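PDB 6XJJ: 2-oxoglutarate-dependent dioxygenase tropC from Talaromyces stipitatus, which uses iron(II) and 2-oxoglutarate as a dioxygenase in the biosynthesis of fungal tropolones, acting in the pathway that proceeds through 3-methylorcinaldehyde. Local coordinates for residues L101-E104 with E105-I109; E167-D171 with K172-Q176; A183-L186 with D187-S190. All blocks are in the same frame, centred on the assembly; numbering follows the deposited sequence.

Contact 1: L101-E104 with E105-I109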
ATOM      1  N   LEU A 101      -9.949  10.184 -17.696  1.00 83.07           N
ATOM      2  CA  LEU A 101      -9.430  10.328 -19.047  1.00 87.23           C
ATOM      3  C   LEU A 101     -10.040   9.281 -19.979  1.00 92.47           C
ATOM      4  O   LEU A 101     -10.485   8.220 -19.533  1.00 82.29           O
ATOM      5  CB  LEU A 101      -7.908  10.190 -19.045  1.00 85.48           C
ATOM      6  CG  LEU A 101      -7.101  11.305 -18.370  1.00 79.28           C
ATOM      7  CD1 LEU A 101      -5.635  10.912 -18.207  1.00 78.51           C
ATOM      8  CD2 LEU A 101      -7.202  12.583 -19.179  1.00 77.25           C
ATOM      9  N   PRO A 102     -10.070   9.560 -21.284  1.00 96.05           N
ATOM     10  CA  PRO A 102     -10.518   8.539 -22.238  1.00 94.82           C
ATOM     11  C   PRO A 102      -9.654   7.294 -22.145  1.00 93.47           C
ATOM     12  O   PRO A 102      -8.462   7.361 -21.839  1.00 87.78           O
ATOM     13  CB  PRO A 102     -10.354   9.224 -23.600  1.00 99.95           C
ATOM     14  CG  PRO A 102     -10.404  10.668 -23.304  1.00 91.39           C
ATOM     15  CD  PRO A 102      -9.781  10.841 -21.955  1.00 85.85           C
ATOM     16  N   LEU A 103     -10.260   6.143 -22.429  1.00 98.94           N
ATOM     17  CA  LEU A 103      -9.507   4.901 -22.306  1.00 91.51           C
ATOM     18  C   LEU A 103      -8.389   4.833 -23.339  1.00 97.73           C
ATOM     19  O   LEU A 103      -7.296   4.337 -23.042  1.00101.04           O
ATOM     20  CB  LEU A 103     -10.442   3.700 -22.414  1.00100.95           C
ATOM     21  CG  LEU A 103      -9.782   2.347 -22.129  1.00 98.62           C
ATOM     22  CD1 LEU A 103     -10.732   1.427 -21.387  1.00106.54           C
ATOM     23  CD2 LEU A 103      -9.339   1.693 -23.422  1.00 97.36           C
ATOM     24  N   GLU A 104      -8.627   5.337 -24.554  1.00101.11           N
ATOM     25  CA  GLU A 104      -7.536   5.427 -25.517  1.00 96.33           C
ATOM     26  C   GLU A 104      -6.435   6.341 -25.001  1.00 96.36           C
ATOM     27  O   GLU A 104      -5.260   6.158 -25.339  1.00 96.64           O
ATOM     28  CB  GLU A 104      -8.042   5.944 -26.864  1.00103.49           C
ATOM     29  CG  GLU A 104      -8.486   7.391 -26.846  1.00110.93           C
ATOM     30  CD  GLU A 104      -8.987   7.839 -28.199  1.00128.18           C
ATOM     31  OE1 GLU A 104      -8.704   7.136 -29.192  1.00128.95           O
ATOM     32  OE2 GLU A 104      -9.650   8.893 -28.277  1.00132.29           O
ATOM     33  N   GLU A 105      -6.805   7.336 -24.192  1.00102.18           N
ATOM     34  CA  GLU A 105      -5.839   8.286 -23.650  1.00 95.30           C
ATOM     35  C   GLU A 105      -4.950   7.635 -22.595  1.00 88.50           C
ATOM     36  O   GLU A 105      -3.736   7.860 -22.577  1.00 85.79           O
ATOM     37  CB  GLU A 105      -6.586   9.485 -23.065  1.00104.45           C
ATOM     38  CG  GLU A 105      -5.723  10.635 -22.563  1.00111.04           C
ATOM     39  CD  GLU A 105      -5.057  11.395 -23.691  1.00116.87           C
ATOM     40  OE1 GLU A 105      -5.416  11.144 -24.866  1.00106.00           O
ATOM     41  OE2 GLU A 105      -4.196  12.257 -23.408  1.00113.33           O
ATOM     42  N   LYS A 106      -5.536   6.825 -21.711  1.00 90.27           N
ATOM     43  CA  LYS A 106      -4.746   6.138 -20.694  1.00 86.42           C
ATOM     44  C   LYS A 106      -3.843   5.083 -21.321  1.00 90.25           C
ATOM     45  O   LYS A 106      -2.686   4.926 -20.917  1.00 88.55           O
ATOM     46  CB  LYS A 106      -5.663   5.460 -19.678  1.00 83.11           C
ATOM     47  CG  LYS A 106      -6.742   6.326 -19.087  1.00 90.00           C
ATOM     48  CD  LYS A 106      -7.651   5.486 -18.212  1.00 88.75           C
ATOM     49  CE  LYS A 106      -9.051   6.048 -18.131  1.00 90.12           C
ATOM     50  NZ  LYS A 106      -9.954   5.137 -17.372  1.00 93.73           N
ATOM     51  N   MET A 107      -4.369   4.326 -22.284  1.00 89.29           N
ATOM     52  CA  MET A 107      -3.602   3.253 -22.905  1.00 91.41           C
ATOM     53  C   MET A 107      -2.342   3.761 -23.596  1.00 90.96           C
ATOM     54  O   MET A 107      -1.439   2.963 -23.865  1.00 83.71           O
ATOM     55  CB  MET A 107      -4.488   2.497 -23.900  1.00 87.04           C
ATOM     56  CG  MET A 107      -5.601   1.663 -23.255  1.00 89.58           C
ATOM     57  SD  MET A 107      -5.006   0.228 -22.327  1.00 85.79           S
ATOM     58  CE  MET A 107      -4.398  -0.812 -23.649  1.00 90.76           C
ATOM     59  N   LYS A 108      -2.253   5.065 -23.885  1.00 88.17           N
ATOM     60  CA  LYS A 108      -1.019   5.618 -24.438  1.00 91.99           C
ATOM     61  C   LYS A 108       0.162   5.489 -23.484  1.00 89.00           C
ATOM     62  O   LYS A 108       1.310   5.589 -23.929  1.00 91.49           O
ATOM     63  CB  LYS A 108      -1.223   7.084 -24.830  1.00 78.42           C
ATOM     64  CG  LYS A 108      -1.914   7.286 -26.172  1.00 95.37           C
ATOM     65  CD  LYS A 108      -2.239   8.753 -26.436  1.00106.69           C
ATOM     66  CE  LYS A 108      -2.756   8.950 -27.855  1.00108.75           C
ATOM     67  NZ  LYS A 108      -3.225  10.340 -28.123  1.00112.85           N
ATOM     68  N   ILE A 109      -0.087   5.267 -22.193  1.00 87.93           N
ATOM     69  CA  ILE A 109       0.981   4.984 -21.238  1.00 88.92           C
ATOM     70  C   ILE A 109       0.703   3.647 -20.566  1.00 91.19           C
ATOM     71  O   ILE A 109       1.016   3.457 -19.384  1.00 88.91           O
ATOM     72  CB  ILE A 109       1.130   6.105 -20.190  1.00 88.70           C
ATOM     73  CG1 ILE A 109      -0.183   6.306 -19.425  1.00 86.21           C
ATOM     74  CG2 ILE A 109       1.589   7.388 -20.857  1.00 75.55           C
ATOM     75  CD1 ILE A 109      -0.062   7.224 -18.220  1.00 81.04           C
TER
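The first turn of the short helix 103-107 opens with Pro102 at its N-cap position, and Pro102 packs on Glu105. Pro102 O receives Lys106 N at 3.0 Å, with an N-H...O angle of 153°. Glu105 N adds a weak bond to the same oxygen. Leu103 O takes Met107 N at 3.0 Å in a straighter bond of 165°.

The side chains pack three to five residues apart round the same turn. The proline ring and Glu105 run alongside each other, with Pro102 CD 3.6 Å from Glu105 CB. Glu105 CG also approaches Leu101 CB, at 4.2 Å. Further round the helix, Leu103 CD2 meets Met107 CG at 3.7 Å. Met107 bends beyond CG, and the contact is made by CG and not by the sulfur or CE.

Lys106 runs back past Leu101. Its CG lies beside the backbone N (chi1 -50°) and the chain beyond is extended. Lys106 CG passes 4.0 Å from Leu101 CB. The amine goes on to a salt bridge with Glu140 and a hydrogen bond to Phe99 O. The whole is typical of a helix N-terminus with proline at the N-cap position, here on the surface in the N-terminal region of a non-haem dioxygenase.

Contact 2: E167-D171 with K172-Q176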
ATOM      1  N   GLU A 167       0.279  12.577 -20.997  1.00 74.36           N
ATOM      2  CA  GLU A 167       0.531  13.825 -21.710  1.00 71.39           C
ATOM      3  C   GLU A 167      -0.593  14.833 -21.517  1.00 80.97           C
ATOM      4  O   GLU A 167      -0.353  16.045 -21.559  1.00 88.90           O
ATOM      5  CB  GLU A 167       0.710  13.554 -23.201  1.00 80.05           C
ATOM      6  CG  GLU A 167      -0.520  12.937 -23.857  1.00100.08           C
ATOM      7  CD  GLU A 167      -0.322  12.686 -25.336  1.00102.42           C
ATOM      8  OE1 GLU A 167       0.634  13.250 -25.906  1.00110.82           O
ATOM      9  OE2 GLU A 167      -1.128  11.941 -25.932  1.00112.97           O
ATOM     10  N   GLY A 168      -1.821  14.364 -21.340  1.00 79.55           N
ATOM     11  CA  GLY A 168      -2.971  15.241 -21.274  1.00 70.12           C
ATOM     12  C   GLY A 168      -3.212  15.928 -19.950  1.00 75.85           C
ATOM     13  O   GLY A 168      -4.198  16.660 -19.820  1.00 70.06           O
ATOM     14  N   LEU A 169      -2.353  15.712 -18.954  1.00 85.04           N
ATOM     15  CA  LEU A 169      -2.454  16.391 -17.669  1.00 79.89           C
ATOM     16  C   LEU A 169      -1.202  17.223 -17.415  1.00 84.18           C
ATOM     17  O   LEU A 169      -0.094  16.845 -17.813  1.00 82.28           O
ATOM     18  CB  LEU A 169      -2.667  15.384 -16.524  1.00 70.66           C
ATOM     19  CG  LEU A 169      -3.956  14.557 -16.571  1.00 78.28           C
ATOM     20  CD1 LEU A 169      -4.042  13.601 -15.379  1.00 74.11           C
ATOM     21  CD2 LEU A 169      -5.188  15.444 -16.636  1.00 69.77           C
ATOM     22  N   SER A 170      -1.390  18.365 -16.759  1.00 73.26           N
ATOM     23  CA  SER A 170      -0.287  19.248 -16.419  1.00 86.90           C
ATOM     24  C   SER A 170       0.456  18.722 -15.197  1.00 87.16           C
ATOM     25  O   SER A 170      -0.120  18.046 -14.342  1.00 79.34           O
ATOM     26  CB  SER A 170      -0.801  20.662 -16.139  1.00 79.54           C
ATOM     27  OG  SER A 170      -1.645  20.687 -15.002  1.00 81.46           O
ATOM     28  N   ASP A 171       1.753  19.042 -15.120  1.00 82.90           N
ATOM     29  CA  ASP A 171       2.511  18.709 -13.919  1.00 77.41           C
ATOM     30  C   ASP A 171       1.774  19.175 -12.674  1.00 82.87           C
ATOM     31  O   ASP A 171       1.756  18.480 -11.653  1.00 80.98           O
ATOM     32  CB  ASP A 171       3.907  19.334 -13.986  1.00 83.64           C
ATOM     33  CG  ASP A 171       4.834  18.586 -14.917  1.00101.81           C
ATOM     34  OD1 ASP A 171       4.519  17.424 -15.264  1.00 91.42           O
ATOM     35  OD2 ASP A 171       5.883  19.149 -15.297  1.00101.87           O
ATOM     36  N   LYS A 172       1.132  20.343 -12.757  1.00 94.28           N
ATOM     37  CA  LYS A 172       0.474  20.932 -11.598  1.00 80.76           C
ATOM     38  C   LYS A 172      -0.785  20.165 -11.216  1.00 77.83           C
ATOM     39  O   LYS A 172      -1.102  20.043 -10.026  1.00 75.54           O
ATOM     40  CB  LYS A 172       0.159  22.398 -11.893  1.00 79.83           C
ATOM     41  CG  LYS A 172      -0.446  23.171 -10.742  1.00 82.47           C
ATOM     42  CD  LYS A 172      -0.381  24.664 -11.010  1.00100.54           C
ATOM     43  CE  LYS A 172      -0.882  25.465  -9.826  1.00107.37           C
ATOM     44  NZ  LYS A 172      -0.527  26.902  -9.972  1.00105.31           N
ATOM     45  N   GLU A 173      -1.512  19.639 -12.204  1.00 81.05           N
ATOM     46  CA  GLU A 173      -2.700  18.844 -11.908  1.00 86.23           C
ATOM     47  C   GLU A 173      -2.346  17.478 -11.331  1.00 89.35           C
ATOM     48  O   GLU A 173      -3.063  16.974 -10.457  1.00 88.14           O
ATOM     49  CB  GLU A 173      -3.551  18.683 -13.167  1.00 82.95           C
ATOM     50  CG  GLU A 173      -4.400  19.885 -13.523  1.00 97.97           C
ATOM     51  CD  GLU A 173      -5.029  19.719 -14.888  1.00 95.02           C
ATOM     52  OE1 GLU A 173      -4.551  18.846 -15.647  1.00 73.47           O
ATOM     53  OE2 GLU A 173      -6.002  20.437 -15.201  1.00111.85           O
ATOM     54  N   PHE A 174      -1.256  16.855 -11.789  1.00 76.75           N
ATOM     55  CA  PHE A 174      -1.115  15.422 -11.559  1.00 71.45           C
ATOM     56  C   PHE A 174       0.267  15.020 -11.062  1.00 64.18           C
ATOM     57  O   PHE A 174       0.399  14.510  -9.946  1.00 69.34           O
ATOM     58  CB  PHE A 174      -1.459  14.675 -12.850  1.00 75.87           C
ATOM     59  CG  PHE A 174      -1.479  13.191 -12.707  1.00 70.67           C
ATOM     60  CD1 PHE A 174      -2.529  12.566 -12.058  1.00 76.21           C
ATOM     61  CD2 PHE A 174      -0.477  12.417 -13.249  1.00 79.96           C
ATOM     62  CE1 PHE A 174      -2.563  11.203 -11.925  1.00 80.21           C
ATOM     63  CE2 PHE A 174      -0.504  11.043 -13.127  1.00 83.24           C
ATOM     64  CZ  PHE A 174      -1.553  10.434 -12.464  1.00 80.02           C
ATOM     65  N   ARG A 175       1.305  15.242 -11.867  1.00 63.09           N
ATOM     66  CA  ARG A 175       2.619  14.703 -11.526  1.00 72.93           C
ATOM     67  C   ARG A 175       3.120  15.246 -10.189  1.00 78.04           C
ATOM     68  O   ARG A 175       3.504  14.471  -9.301  1.00 71.63           O
ATOM     69  CB  ARG A 175       3.622  15.001 -12.637  1.00 80.57           C
ATOM     70  CG  ARG A 175       5.002  14.463 -12.306  1.00 73.71           C
ATOM     71  CD  ARG A 175       5.992  14.582 -13.449  1.00 74.14           C
ATOM     72  NE  ARG A 175       7.310  14.097 -13.043  1.00 82.57           N
ATOM     73  CZ  ARG A 175       8.329  13.876 -13.870  1.00 92.03           C
ATOM     74  NH1 ARG A 175       8.196  14.075 -15.176  1.00 77.73           N
ATOM     75  NH2 ARG A 175       9.488  13.439 -13.384  1.00 90.44           N
ATOM     76  N   GLN A 176       3.144  16.574 -10.027  1.00 74.56           N
ATOM     77  CA  GLN A 176       3.668  17.147  -8.788  1.00 80.12           C
ATOM     78  C   GLN A 176       2.927  16.618  -7.570  1.00 72.37           C
ATOM     79  O   GLN A 176       3.588  16.142  -6.631  1.00 73.20           O
ATOM     80  CB  GLN A 176       3.608  18.680  -8.838  1.00 78.67           C
ATOM     81  CG  GLN A 176       4.411  19.332  -9.951  1.00 86.46           C
ATOM     82  CD  GLN A 176       4.226  20.845  -9.989  1.00102.44           C
ATOM     83  OE1 GLN A 176       3.298  21.379  -9.379  1.00 97.83           O
ATOM     84  NE2 GLN A 176       5.063  21.530 -10.766  1.00102.74           N
TER
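Polar bonds between Ser170 and Glu173 come first. Ser170 OG accepts from Glu173 N at 3.0 Å, with an N-H...O angle of 148°. The hydroxyl is placed there by its first torsion, which sets OG between the backbone N and the carbonyl carbon. In return, Glu173 OE1 accepts a weak bond from Ser170 N at 3.4 Å. It is long but nearly straight. The Glu173 chain is extended beyond CG, and its CG passes close to Ser170 OG.

This reciprocal pair is a capping box. It starts the long helix 171-204, with Ser170 as N-cap.

Backbone bonds carry the chain into the helix. Phe174 N binds Ser170 O at 3.0 Å. Asp171 O takes Gln176 N at 2.9 Å, five residues on, which marks a wider pi-type turn at 172-175. Phe174 N also makes a weak bond to Asp171 O.

Apolar packing lies beside the cap. Leu169 CD1 sits 3.7 Å from Phe174 CG, and the two side chains meet at a slant. The buried Phe174 ring also meets the rings of Phe98 and Phe142. The other leucine branch is a methyl against a carboxylate oxygen: Leu169 CD2 approaches Glu173 OE1 at 3.6 Å, and these side chains cross at about a right angle.

Between charged side chains, Asp171 and Arg175 leave the helix in the same direction. Asp171 OD1 touches aliphatic Arg175 CD at 3.7 Å. The carboxylate and guanidinium planes are 84° apart, and their charged atoms are not in contact. Arg175 NH2 has a long, weak ion pair with Glu147.

Contact 3: A183-L186 with D187-S190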
ATOM      1  N   ALA A 183       6.338  11.203  -1.401  1.00 61.19           N
ATOM      2  CA  ALA A 183       7.310  11.584  -0.382  1.00 64.54           C
ATOM      3  C   ALA A 183       6.721  11.441   1.014  1.00 59.38           C
ATOM      4  O   ALA A 183       7.363  10.894   1.921  1.00 61.92           O
ATOM      5  CB  ALA A 183       7.780  13.012  -0.624  1.00 60.91           C
ATOM      6  N   LEU A 184       5.498  11.936   1.212  1.00 64.18           N
ATOM      7  CA  LEU A 184       4.829  11.749   2.495  1.00 63.30           C
ATOM      8  C   LEU A 184       4.690  10.272   2.824  1.00 69.18           C
ATOM      9  O   LEU A 184       4.880   9.869   3.976  1.00 72.30           O
ATOM     10  CB  LEU A 184       3.456  12.421   2.481  1.00 67.09           C
ATOM     11  CG  LEU A 184       3.419  13.939   2.327  1.00 63.92           C
ATOM     12  CD1 LEU A 184       1.988  14.419   2.156  1.00 68.11           C
ATOM     13  CD2 LEU A 184       4.047  14.604   3.524  1.00 60.90           C
ATOM     14  N   MET A 185       4.373   9.441   1.825  1.00 61.30           N
ATOM     15  CA  MET A 185       4.284   8.008   2.088  1.00 65.55           C
ATOM     16  C   MET A 185       5.640   7.425   2.468  1.00 62.53           C
ATOM     17  O   MET A 185       5.748   6.697   3.463  1.00 72.05           O
ATOM     18  CB  MET A 185       3.732   7.254   0.883  1.00 64.84           C
ATOM     19  CG  MET A 185       2.290   7.538   0.469  1.00 60.07           C
ATOM     20  SD  MET A 185       1.149   7.598   1.860  1.00 75.44           S
ATOM     21  CE  MET A 185       1.533   6.077   2.663  1.00 68.18           C
ATOM     22  N   LEU A 186       6.686   7.712   1.687  1.00 61.28           N
ATOM     23  CA  LEU A 186       8.020   7.241   2.056  1.00 59.47           C
ATOM     24  C   LEU A 186       8.367   7.621   3.489  1.00 66.28           C
ATOM     25  O   LEU A 186       8.956   6.821   4.228  1.00 68.34           O
ATOM     26  CB  LEU A 186       9.075   7.789   1.095  1.00 63.72           C
ATOM     27  CG  LEU A 186      10.521   7.492   1.514  1.00 73.81           C
ATOM     28  CD1 LEU A 186      10.749   6.010   1.690  1.00 58.26           C
ATOM     29  CD2 LEU A 186      11.504   8.044   0.500  1.00 70.59           C
ATOM     30  N   ASP A 187       8.014   8.837   3.906  1.00 66.52           N
ATOM     31  CA  ASP A 187       8.334   9.247   5.267  1.00 67.61           C
ATOM     32  C   ASP A 187       7.555   8.427   6.284  1.00 64.68           C
ATOM     33  O   ASP A 187       8.108   7.994   7.302  1.00 70.56           O
ATOM     34  CB  ASP A 187       8.035  10.725   5.466  1.00 76.69           C
ATOM     35  CG  ASP A 187       8.390  11.187   6.854  1.00 74.71           C
ATOM     36  OD1 ASP A 187       9.597  11.239   7.171  1.00 98.28           O
ATOM     37  OD2 ASP A 187       7.461  11.448   7.642  1.00 83.55           O
ATOM     38  N   LEU A 188       6.262   8.228   6.035  1.00 64.56           N
ATOM     39  CA  LEU A 188       5.442   7.453   6.957  1.00 62.71           C
ATOM     40  C   LEU A 188       5.904   6.003   7.037  1.00 73.17           C
ATOM     41  O   LEU A 188       5.925   5.417   8.126  1.00 64.86           O
ATOM     42  CB  LEU A 188       3.976   7.534   6.536  1.00 61.63           C
ATOM     43  CG  LEU A 188       2.977   6.664   7.303  1.00 69.88           C
ATOM     44  CD1 LEU A 188       2.990   6.980   8.780  1.00 62.21           C
ATOM     45  CD2 LEU A 188       1.583   6.876   6.740  1.00 65.52           C
ATOM     46  N   VAL A 189       6.288   5.403   5.905  1.00 64.54           N
ATOM     47  CA  VAL A 189       6.639   3.990   5.941  1.00 69.77           C
ATOM     48  C   VAL A 189       7.970   3.809   6.650  1.00 68.85           C
ATOM     49  O   VAL A 189       8.229   2.758   7.245  1.00 61.76           O
ATOM     50  CB  VAL A 189       6.665   3.382   4.524  1.00 67.97           C
ATOM     51  CG1 VAL A 189       7.913   3.785   3.770  1.00 72.94           C
ATOM     52  CG2 VAL A 189       6.535   1.882   4.595  1.00 70.95           C
ATOM     53  N   SER A 190       8.837   4.826   6.604  1.00 65.74           N
ATOM     54  CA  SER A 190      10.085   4.769   7.357  1.00 65.67           C
ATOM     55  C   SER A 190       9.814   4.803   8.855  1.00 62.28           C
ATOM     56  O   SER A 190      10.484   4.111   9.633  1.00 59.72           O
ATOM     57  CB  SER A 190      10.992   5.925   6.954  1.00 68.89           C
ATOM     58  OG  SER A 190      11.333   5.849   5.582  1.00 68.67           O
TER
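Ser190 turns its hydroxyl back to Leu186, one turn earlier in helix 171-204. Ser190 CB lies 3.5 Å from Leu186 O. From there Ser190 OG, set beside the backbone N (chi1 -62°), donates to Leu186 O at 2.9 Å. Ser190 OG is also near the Leu186 side chain, 3.9 Å from Leu186 CD1. Ser190 N bonds to Leu186 O as well, at 3.1 Å. The two donors reach Leu186 O from opposite faces of its plane. The carbonyl is therefore gripped twice, and the serine hydroxyl finds an acceptor within its own helix.

Val189 lies next to this pair. Its CG1 sits between the backbone N and the carbonyl carbon (chi1 76°), which brings it close to Leu186 O. Leu186 CD1 approaches Val189 CG1 at 4.2 Å, and the two side chains cross at a slant. Met185 and Leu188 also meet, with roughly parallel side chains. Met185 CE reaches Leu188 CD2 at 4.2 Å.

The backbone keeps the regular spacing. Asp187 N bonds Ala183 O, Leu188 N bonds Leu184 O, and Val189 N bonds Met185 O at 2.8 Å.

Met185, Leu188 and Val189 are buried. All three touch Ile251 of strand 249-253, while Met185 also meets Phe316 and Val189 meets Leu318. The Met185 side chain is about 13 Å from the bound iron. This is typical of an alpha-helix packed by one apolar face against the main sheet of a 2-oxoglutarate-dependent dioxygenase.

In the fold
From the N terminus, the chain passes helix 85-99 and reaches contact 1 at helix 103-107. There Lys106 joins the helix to strands 121-123 and 139-144, through Tyr122 and Glu140. The chain then runs through those strands and a long loop to contact 2, where helix 171-204 begins. Contact 3 lies farther along that helix. All three are local and in series. None nests in or crosses another, and none closes a long loop. Contacts 1 and 2 touch: Leu101 packs on Leu169, and Lys108 makes a long, weak ion pair with Glu167. Helix 171-204 meets strand 139-144 at contact 2 and strands 249-253 and 311-318 at contact 3.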